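Local coordinates for DUF5610 domain-containing protein (Chromobacterium violaceum, PDB 3SJR), which is of unknown function but forms an all-helical domain of the DUF5610 family that packs against a second copy of itself, at residues Gly131-Leu143 against Ala154-Arg166. Residues are numbered along the deposited sequence; the frame is centred on the assembly and turned at random.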
loop_
_atom_site.group_PDB
_atom_site.type_symbol
_atom_site.label_atom_id
_atom_site.label_comp_id
_atom_site.label_asym_id
_atom_site.label_seq_id
_atom_site.Cartn_x
_atom_site.Cartn_y
_atom_site.Cartn_z
ATOM N N GLY A 131 9.001 9.060 -4.495
ATOM C CA GLY A 131 8.544 7.765 -3.998
ATOM C C GLY A 131 7.935 6.863 -5.054
ATOM O O GLY A 131 8.176 5.663 -5.073
ATOM N N LEU A 132 7.159 7.451 -5.949
ATOM C CA LEU A 132 6.477 6.689 -6.954
ATOM C C LEU A 132 7.438 6.199 -8.037
ATOM O O LEU A 132 7.360 5.045 -8.470
ATOM C CB LEU A 132 5.368 7.539 -7.536
ATOM C CG LEU A 132 4.399 6.905 -8.524
ATOM C CD1 LEU A 132 3.846 5.590 -7.989
ATOM C CD2 LEU A 132 3.271 7.878 -8.861
ATOM N N GLU A 133 8.351 7.070 -8.465
ATOM C CA GLU A 133 9.296 6.715 -9.511
ATOM C C GLU A 133 10.210 5.616 -8.976
ATOM O O GLU A 133 10.481 4.633 -9.670
ATOM C CB GLU A 133 10.051 7.952 -10.018
ATOM C CG GLU A 133 11.233 7.710 -11.000
ATOM C CD GLU A 133 10.823 7.352 -12.449
ATOM O OE1 GLU A 133 9.913 8.017 -13.023
ATOM O OE2 GLU A 133 11.442 6.416 -13.025
ATOM N N ARG A 134 10.635 5.747 -7.722
ATOM C CA ARG A 134 11.456 4.702 -7.088
ATOM C C ARG A 134 10.692 3.406 -6.926
ATOM O O ARG A 134 11.194 2.346 -7.279
ATOM C CB ARG A 134 12.008 5.159 -5.749
ATOM C CG ARG A 134 13.175 6.129 -5.888
ATOM C CD ARG A 134 14.398 5.468 -6.495
ATOM N NE ARG A 134 15.012 4.552 -5.538
ATOM C CZ ARG A 134 15.310 3.280 -5.789
ATOM N NH1 ARG A 134 15.073 2.763 -6.991
ATOM N NH2 ARG A 134 15.875 2.534 -4.843
ATOM N N GLY A 135 9.465 3.510 -6.411
ATOM C CA GLY A 135 8.574 2.368 -6.260
ATOM C C GLY A 135 8.565 1.602 -7.562
ATOM O O GLY A 135 8.933 0.423 -7.600
ATOM N N TYR A 136 8.186 2.304 -8.634
ATOM C CA TYR A 136 8.182 1.768 -9.985
ATOM C C TYR A 136 9.490 1.031 -10.321
ATOM O O TYR A 136 9.468 -0.118 -10.769
ATOM C CB TYR A 136 7.918 2.904 -10.979
ATOM C CG TYR A 136 8.013 2.487 -12.428
ATOM C CD1 TYR A 136 6.956 1.839 -13.045
ATOM C CD2 TYR A 136 9.167 2.736 -13.182
ATOM C CE1 TYR A 136 7.039 1.450 -14.366
ATOM C CE2 TYR A 136 9.256 2.351 -14.511
ATOM C CZ TYR A 136 8.188 1.710 -15.091
ATOM O OH TYR A 136 8.233 1.300 -16.392
ATOM N N GLN A 137 10.629 1.687 -10.085
ATOM C CA GLN A 137 11.923 1.088 -10.406
ATOM C C GLN A 137 12.149 -0.239 -9.693
ATOM O O GLN A 137 12.691 -1.199 -10.257
ATOM C CB GLN A 137 13.018 2.040 -10.042
ATOM C CG GLN A 137 13.003 3.248 -10.893
ATOM C CD GLN A 137 14.000 4.247 -10.427
ATOM O OE1 GLN A 137 14.858 3.936 -9.604
ATOM N NE2 GLN A 137 13.891 5.463 -10.930
ATOM N N GLU A 138 11.706 -0.288 -8.449
ATOM C CA GLU A 138 11.777 -1.507 -7.679
ATOM C C GLU A 138 10.819 -2.569 -8.216
ATOM O O GLU A 138 11.214 -3.722 -8.378
ATOM C CB GLU A 138 11.532 -1.212 -6.200
ATOM C CG GLU A 138 12.595 -0.316 -5.608
ATOM C CD GLU A 138 12.953 -0.717 -4.206
ATOM O OE1 GLU A 138 12.103 -0.519 -3.295
ATOM O OE2 GLU A 138 14.084 -1.227 -4.019
ATOM N N ALA A 139 9.577 -2.180 -8.509
ATOM C CA ALA A 139 8.603 -3.116 -9.082
ATOM C C ALA A 139 9.119 -3.754 -10.392
ATOM O O ALA A 139 8.853 -4.922 -10.680
ATOM C CB ALA A 139 7.277 -2.437 -9.301
ATOM N N CYS A 140 9.888 -2.985 -11.159
ATOM C CA CYS A 140 10.412 -3.465 -12.412
ATOM C C CYS A 140 11.529 -4.456 -12.158
ATOM O O CYS A 140 11.592 -5.496 -12.804
ATOM C CB CYS A 140 10.886 -2.297 -13.276
ATOM S SG CYS A 140 9.538 -1.282 -14.000
ATOM N N GLN A 141 12.397 -4.143 -11.203
ATOM C CA GLN A 141 13.535 -5.006 -10.904
ATOM C C GLN A 141 13.096 -6.426 -10.532
ATOM O O GLN A 141 13.568 -7.402 -11.110
ATOM C CB GLN A 141 14.419 -4.372 -9.825
ATOM C CG GLN A 141 15.846 -4.946 -9.719
ATOM C CD GLN A 141 16.497 -5.294 -11.075
ATOM O OE1 GLN A 141 16.246 -4.645 -12.101
ATOM N NE2 GLN A 141 17.342 -6.331 -11.071
ATOM N N VAL A 142 12.157 -6.520 -9.597
ATOM C CA VAL A 142 11.529 -7.785 -9.202
ATOM C C VAL A 142 11.024 -8.612 -10.379
ATOM O O VAL A 142 11.235 -9.820 -10.422
ATOM C CB VAL A 142 10.338 -7.540 -8.254
ATOM C CG1 VAL A 142 9.711 -8.860 -7.841
ATOM C CG2 VAL A 142 10.779 -6.750 -7.025
ATOM N N LEU A 143 10.350 -7.954 -11.318
ATOM C CA LEU A 143 9.777 -8.620 -12.481
ATOM C C LEU A 143 10.828 -9.120 -13.479
ATOM O O LEU A 143 10.762 -10.274 -13.957
ATOM C CB LEU A 143 8.776 -7.703 -13.167
ATOM C CG LEU A 143 7.465 -7.503 -12.408
ATOM C CD1 LEU A 143 6.554 -6.547 -13.147
ATOM C CD2 LEU A 143 6.745 -8.834 -12.150
ATOM N N ALA A 154 5.599 -4.804 -19.271
ATOM C CA ALA A 154 6.428 -3.606 -19.109
ATOM C C ALA A 154 5.636 -2.385 -19.514
ATOM O O ALA A 154 5.668 -1.367 -18.831
ATOM C CB ALA A 154 7.673 -3.704 -19.937
ATOM N N GLY A 155 4.912 -2.517 -20.624
ATOM C CA GLY A 155 4.131 -1.430 -21.191
ATOM C C GLY A 155 2.926 -1.081 -20.345
ATOM O O GLY A 155 2.558 0.090 -20.226
ATOM N N GLN A 156 2.308 -2.097 -19.754
ATOM C CA GLN A 156 1.113 -1.875 -18.958
ATOM C C GLN A 156 1.477 -1.189 -17.654
ATOM O O GLN A 156 0.766 -0.303 -17.187
ATOM C CB GLN A 156 0.393 -3.194 -18.688
ATOM C CG GLN A 156 -0.969 -3.042 -18.005
ATOM C CD GLN A 156 -1.888 -4.225 -18.275
ATOM O OE1 GLN A 156 -2.433 -4.827 -17.345
ATOM N NE2 GLN A 156 -2.059 -4.569 -19.556
ATOM N N LEU A 157 2.595 -1.598 -17.076
ATOM C CA LEU A 157 3.019 -1.060 -15.802
ATOM C C LEU A 157 3.480 0.372 -15.987
ATOM O O LEU A 157 3.125 1.249 -15.211
ATOM C CB LEU A 157 4.124 -1.923 -15.221
ATOM C CG LEU A 157 4.893 -1.347 -14.044
ATOM C CD1 LEU A 157 3.940 -1.082 -12.906
ATOM C CD2 LEU A 157 6.010 -2.296 -13.613
ATOM N N GLN A 158 4.260 0.604 -17.034
ATOM C CA GLN A 158 4.654 1.954 -17.423
ATOM C C GLN A 158 3.443 2.877 -17.577
ATOM O O GLN A 158 3.379 3.936 -16.965
ATOM C CB GLN A 158 5.465 1.913 -18.716
ATOM C CG GLN A 158 5.778 3.259 -19.265
ATOM C CD GLN A 158 6.541 3.170 -20.552
ATOM O OE1 GLN A 158 5.963 3.279 -21.641
ATOM N NE2 GLN A 158 7.849 2.953 -20.447
ATOM N N GLY A 159 2.479 2.460 -18.385
ATOM C CA GLY A 159 1.288 3.266 -18.619
ATOM C C GLY A 159 0.628 3.668 -17.320
ATOM O O GLY A 159 0.122 4.783 -17.184
ATOM N N LEU A 160 0.671 2.748 -16.361
ATOM C CA LEU A 160 0.076 2.942 -15.060
ATOM C C LEU A 160 0.802 4.009 -14.257
ATOM O O LEU A 160 0.160 4.881 -13.662
ATOM C CB LEU A 160 0.056 1.632 -14.294
ATOM C CG LEU A 160 -0.586 1.744 -12.922
ATOM C CD1 LEU A 160 -2.000 2.296 -13.060
ATOM C CD2 LEU A 160 -0.561 0.388 -12.213
ATOM N N LEU A 161 2.131 3.950 -14.248
ATOM C CA LEU A 161 2.936 5.006 -13.648
ATOM C C LEU A 161 2.543 6.363 -14.237
ATOM O O LEU A 161 2.195 7.302 -13.503
ATOM C CB LEU A 161 4.416 4.734 -13.905
ATOM C CG LEU A 161 5.470 5.758 -13.474
ATOM C CD1 LEU A 161 5.561 5.817 -11.965
ATOM C CD2 LEU A 161 6.801 5.397 -14.058
ATOM N N LEU A 162 2.567 6.456 -15.564
ATOM C CA LEU A 162 2.304 7.726 -16.216
ATOM C C LEU A 162 0.923 8.239 -15.881
ATOM O O LEU A 162 0.757 9.429 -15.584
ATOM C CB LEU A 162 2.541 7.646 -17.718
ATOM C CG LEU A 162 4.000 7.449 -18.158
ATOM C CD1 LEU A 162 4.236 8.036 -19.518
ATOM C CD2 LEU A 162 4.996 8.075 -17.198
ATOM N N LEU A 163 -0.053 7.330 -15.875
ATOM C CA LEU A 163 -1.420 7.668 -15.524
ATOM C C LEU A 163 -1.505 8.205 -14.108
ATOM O O LEU A 163 -2.145 9.228 -13.857
ATOM C CB LEU A 163 -2.285 6.434 -15.638
ATOM C CG LEU A 163 -3.784 6.574 -15.404
ATOM C CD1 LEU A 163 -4.350 7.681 -16.251
ATOM C CD2 LEU A 163 -4.466 5.270 -15.753
ATOM N N THR A 164 -0.837 7.512 -13.191
ATOM C CA THR A 164 -0.812 7.893 -11.786
ATOM C C THR A 164 -0.103 9.203 -11.515
ATOM O O THR A 164 -0.582 10.002 -10.717
ATOM C CB THR A 164 -0.095 6.862 -10.997
ATOM O OG1 THR A 164 -0.484 5.577 -11.470
ATOM C CG2 THR A 164 -0.423 6.990 -9.549
ATOM N N GLN A 165 1.041 9.423 -12.159
ATOM C CA GLN A 165 1.739 10.667 -11.973
ATOM C C GLN A 165 0.816 11.823 -12.363
ATOM O O GLN A 165 0.590 12.747 -11.576
ATOM C CB GLN A 165 2.998 10.709 -12.807
ATOM C CG GLN A 165 3.890 9.530 -12.631
ATOM C CD GLN A 165 5.347 9.836 -12.957
ATOM O OE1 GLN A 165 6.249 9.560 -12.146
ATOM N NE2 GLN A 165 5.587 10.415 -14.131
ATOM N N ARG A 166 0.258 11.752 -13.566
ATOM C CA ARG A 166 -0.551 12.849 -14.064
ATOM C C ARG A 166 -1.760 13.091 -13.169
ATOM O O ARG A 166 -2.075 14.241 -12.860
ATOM C CB ARG A 166 -0.956 12.614 -15.526
ATOM C CG ARG A 166 -1.842 13.689 -16.139
ATOM C CD ARG A 166 -1.170 15.055 -16.270
ATOM N NE ARG A 166 -1.862 15.884 -17.261
ATOM C CZ ARG A 166 -1.683 15.752 -18.577
ATOM N NH1 ARG A 166 -0.836 14.827 -19.016
ATOM N NH2 ARG A 166 -2.329 16.527 -19.454
#
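An antiparallel helical hairpin brings Tyr-136 of helix 117-145 against Leu-157 and Leu-161 of helix 151-171, the two segments running at 171° with their axes 11.0 Å apart at closest approach. No hydrogen bond joins them; the contact is made by side-chain packing. Tyr-136 carries its ring anti to the backbone N (chi1 175°), which sends it across to the partner helix. Leu-161 meets it at about a right angle and lays CD2 over the middle of one face, 3.6 Å from the ring centroid and 12° off the normal, a CH-pi contact. The sulfur of Cys-140, one turn further along the same helix, lies over the opposite face, displaced toward the rim, so the ring sits between a methyl of the partner helix and a sulfur of its own. Leu-157 approaches obliquely, its CG 3.5 Å from Tyr-136 CE1, while its CD2 reaches Cys-140 SG at 3.7 Å. At the phenol end, Tyr-136 OH lies 3.7 Å from Gln-158 CB.

Further along, Leu-161 turns its other methyl to Leu-132, with CD1 3.8 Å from Leu-132 CG, the side chains lying alongside and pointing opposite ways. Leu-132 CD2 then touches Thr-164 CG2 at 3.9 Å, and Thr-164 also packs on Met-101 of helix 92-110. Near the turn, Leu-143 CD1 sits 4.3 Å from Leu-157 CD2; Leu-143 and Leu-157 also pack on Leu-61 and Leu-62 of the second subunit, respectively. One apolar seam thus zips together two consecutive helices, an alpha-alpha hairpin flanked by helix 92-110 and the second subunit.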